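457aa long hypothetical protein (Pyrococcus horikoshii, PDB 2CSU) is of unknown function but combines a CoA-binding domain of the Rossmann clan, a succinyl-CoA-ligase-like flavodoxin domain and a ligase-CoA domain. Local coordinates at residues 218-223 and 262-267. Sequence-based numbering, arbitrary orientation.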
ATOM      1  N   LYS A 218       0.497 -24.987  24.650  1.00 42.82           N
ATOM      2  CA  LYS A 218      -0.845 -25.260  24.139  1.00 41.33           C
ATOM      3  C   LYS A 218      -1.026 -24.647  22.745  1.00 40.07           C
ATOM      4  O   LYS A 218      -1.608 -25.262  21.848  1.00 38.05           O
ATOM      5  CB  LYS A 218      -1.888 -24.686  25.101  1.00 41.38           C
ATOM      6  CG  LYS A 218      -3.325 -24.910  24.672  1.00 42.08           C
ATOM      7  CD  LYS A 218      -4.298 -24.202  25.615  1.00 43.14           C
ATOM      8  CE  LYS A 218      -5.757 -24.423  25.200  1.00 42.85           C
ATOM      9  NZ  LYS A 218      -6.700 -23.668  26.076  1.00 42.59           N
ATOM     10  N   PHE A 219      -0.509 -23.435  22.577  1.00 39.59           N
ATOM     11  CA  PHE A 219      -0.592 -22.718  21.314  1.00 39.77           C
ATOM     12  C   PHE A 219       0.037 -23.519  20.174  1.00 40.57           C
ATOM     13  O   PHE A 219      -0.597 -23.771  19.140  1.00 39.84           O
ATOM     14  CB  PHE A 219       0.119 -21.365  21.446  1.00 39.02           C
ATOM     15  CG  PHE A 219       0.024 -20.499  20.218  1.00 38.01           C
ATOM     16  CD1 PHE A 219      -0.839 -19.400  20.189  1.00 37.98           C
ATOM     17  CD2 PHE A 219       0.803 -20.773  19.090  1.00 37.57           C
ATOM     18  CE1 PHE A 219      -0.921 -18.584  19.051  1.00 37.99           C
ATOM     19  CE2 PHE A 219       0.724 -19.959  17.941  1.00 37.40           C
ATOM     20  CZ  PHE A 219      -0.142 -18.863  17.929  1.00 37.06           C
HETATM   21  N   MSE A 220       1.287 -23.928  20.365  1.00 41.68           N
HETATM   22  CA  MSE A 220       1.988 -24.676  19.333  1.00 43.18           C
HETATM   23  C   MSE A 220       1.326 -26.004  18.961  1.00 41.44           C
HETATM   24  O   MSE A 220       1.232 -26.341  17.780  1.00 40.76           O
HETATM   25  CB  MSE A 220       3.446 -24.909  19.744  1.00 47.03           C
HETATM   26  CG  MSE A 220       4.343 -23.682  19.560  1.00 52.99           C
HETATM   27 SE   MSE A 220       3.694 -22.481  18.355  1.00 60.51          SE
HETATM   28  CE  MSE A 220       4.569 -21.048  18.812  1.00 57.75           C
ATOM     29  N   GLU A 221       0.855 -26.751  19.953  1.00 39.97           N
ATOM     30  CA  GLU A 221       0.225 -28.030  19.666  1.00 39.68           C
ATOM     31  C   GLU A 221      -1.129 -27.851  18.987  1.00 37.80           C
ATOM     32  O   GLU A 221      -1.527 -28.671  18.170  1.00 37.34           O
ATOM     33  CB  GLU A 221       0.080 -28.861  20.943  1.00 41.05           C
ATOM     34  CG  GLU A 221      -0.357 -30.301  20.679  1.00 44.54           C
ATOM     35  CD  GLU A 221       0.555 -31.035  19.687  1.00 47.24           C
ATOM     36  OE1 GLU A 221       1.769 -31.186  19.968  1.00 46.95           O
ATOM     37  OE2 GLU A 221       0.049 -31.462  18.620  1.00 48.41           O
ATOM     38  N   VAL A 222      -1.840 -26.780  19.329  1.00 36.07           N
ATOM     39  CA  VAL A 222      -3.126 -26.506  18.692  1.00 34.66           C
ATOM     40  C   VAL A 222      -2.832 -26.071  17.250  1.00 33.93           C
ATOM     41  O   VAL A 222      -3.473 -26.519  16.309  1.00 33.50           O
ATOM     42  CB  VAL A 222      -3.898 -25.380  19.436  1.00 34.76           C
ATOM     43  CG1 VAL A 222      -4.873 -24.699  18.496  1.00 34.17           C
ATOM     44  CG2 VAL A 222      -4.662 -25.973  20.629  1.00 33.99           C
ATOM     45  N   ALA A 223      -1.844 -25.202  17.089  1.00 33.29           N
ATOM     46  CA  ALA A 223      -1.463 -24.714  15.767  1.00 33.47           C
ATOM     47  C   ALA A 223      -1.023 -25.853  14.856  1.00 34.28           C
ATOM     48  O   ALA A 223      -1.389 -25.890  13.680  1.00 32.94           O
ATOM     49  CB  ALA A 223      -0.335 -23.686  15.890  1.00 33.52           C
ATOM     50  N   GLU A 262       9.706 -17.126  16.148  1.00 48.85           N
ATOM     51  CA  GLU A 262       9.576 -17.414  14.724  1.00 48.09           C
ATOM     52  C   GLU A 262       9.823 -18.895  14.424  1.00 47.27           C
ATOM     53  O   GLU A 262       9.055 -19.553  13.734  1.00 46.97           O
ATOM     54  CB  GLU A 262      10.586 -16.550  13.966  1.00 48.20           C
ATOM     55  CG  GLU A 262      10.482 -15.069  14.336  1.00 48.40           C
ATOM     56  CD  GLU A 262       9.300 -14.454  13.622  1.00 48.80           C
ATOM     57  OE1 GLU A 262       9.428 -14.129  12.449  1.00 47.60           O
ATOM     58  OE2 GLU A 262       8.252 -14.301  14.249  1.00 48.62           O
ATOM     59  N   ALA A 263      10.886 -19.460  14.993  1.00 46.48           N
ATOM     60  CA  ALA A 263      11.197 -20.875  14.808  1.00 45.37           C
ATOM     61  C   ALA A 263      10.071 -21.769  15.319  1.00 44.67           C
ATOM     62  O   ALA A 263       9.742 -22.776  14.702  1.00 44.88           O
ATOM     63  CB  ALA A 263      12.506 -21.218  15.514  1.00 45.41           C
ATOM     64  N   ALA A 264       9.484 -21.404  16.452  1.00 43.76           N
ATOM     65  CA  ALA A 264       8.378 -22.174  17.012  1.00 43.68           C
ATOM     66  C   ALA A 264       7.174 -22.141  16.060  1.00 43.53           C
ATOM     67  O   ALA A 264       6.489 -23.151  15.882  1.00 43.40           O
ATOM     68  CB  ALA A 264       7.980 -21.610  18.370  1.00 43.47           C
ATOM     69  N   PHE A 265       6.915 -20.978  15.460  1.00 43.27           N
ATOM     70  CA  PHE A 265       5.796 -20.859  14.527  1.00 43.40           C
ATOM     71  C   PHE A 265       6.015 -21.780  13.341  1.00 43.51           C
ATOM     72  O   PHE A 265       5.110 -22.493  12.922  1.00 43.60           O
ATOM     73  CB  PHE A 265       5.643 -19.425  14.007  1.00 43.84           C
ATOM     74  CG  PHE A 265       5.105 -18.452  15.020  1.00 44.31           C
ATOM     75  CD1 PHE A 265       4.091 -18.821  15.892  1.00 44.27           C
ATOM     76  CD2 PHE A 265       5.595 -17.151  15.076  1.00 44.85           C
ATOM     77  CE1 PHE A 265       3.573 -17.911  16.806  1.00 44.51           C
ATOM     78  CE2 PHE A 265       5.082 -16.232  15.985  1.00 44.34           C
ATOM     79  CZ  PHE A 265       4.070 -16.613  16.852  1.00 44.28           C
ATOM     80  N   LYS A 266       7.233 -21.755  12.808  1.00 43.72           N
ATOM     81  CA  LYS A 266       7.598 -22.569  11.654  1.00 43.80           C
ATOM     82  C   LYS A 266       7.334 -24.061  11.849  1.00 43.01           C
ATOM     83  O   LYS A 266       6.761 -24.709  10.981  1.00 42.47           O
ATOM     84  CB  LYS A 266       9.081 -22.369  11.314  1.00 45.61           C
ATOM     85  CG  LYS A 266       9.511 -20.926  11.018  1.00 47.26           C
ATOM     86  CD  LYS A 266       9.023 -20.410   9.665  1.00 48.44           C
ATOM     87  CE  LYS A 266       9.677 -19.057   9.342  1.00 49.86           C
ATOM     88  NZ  LYS A 266       9.378 -18.533   7.969  1.00 50.24           N
ATOM     89  N   GLN A 267       7.756 -24.604  12.989  1.00 42.15           N
ATOM     90  CA  GLN A 267       7.585 -26.032  13.271  1.00 41.43           C
ATOM     91  C   GLN A 267       6.130 -26.466  13.415  1.00 39.98           C
ATOM     92  O   GLN A 267       5.781 -27.608  13.116  1.00 39.64           O
ATOM     93  CB  GLN A 267       8.371 -26.411  14.536  1.00 43.25           C
ATOM     94  CG  GLN A 267       9.887 -26.242  14.406  1.00 45.49           C
ATOM     95  CD  GLN A 267      10.536 -27.286  13.495  1.00 47.08           C
ATOM     96  OE1 GLN A 267      10.870 -27.006  12.345  1.00 48.72           O
ATOM     97  NE2 GLN A 267      10.723 -28.493  14.016  1.00 46.88           N
TER
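With CG opposite the backbone N (chi1 -176°), Phe219 extends its ring toward Phe265, whose own CG lies opposite the carbonyl carbon and swings the ring back toward helix 216-229, although its CB starts out away from it. Met220, a selenomethionine, bends sharply at chi2 (-22°), which carries its terminal methyl into the angle between Ala264 and Phe265. That methyl, CE, sits 3.5 Å from Ala264 CB, a tight fit, and 3.7 Å from Phe265 CD1, while SE passes 3.8 Å from the Ala264 carbonyl O. Phe219 CE2 comes up to the edge of the Phe265 ring, 3.7 Å from CE1, with the two planes inclined at 55°, an oblique pair. The axes of segments 218-223 and 262-267 come within 9.8 Å and run in roughly the same direction; Met220 and the two rings span the distance. Both phenylalanines reach Ile210 of strand 205-210, placing the contact between neighbouring helices on one side of the parallel strands of a flavodoxin-like domain. The contacts across the segments are almost wholly between carbon atoms, so cohesion here probably comes mainly from dispersion and burial of apolar surface, with Ser268 OG adding weak hydrogen bonds to Met220 O and Ala264 O.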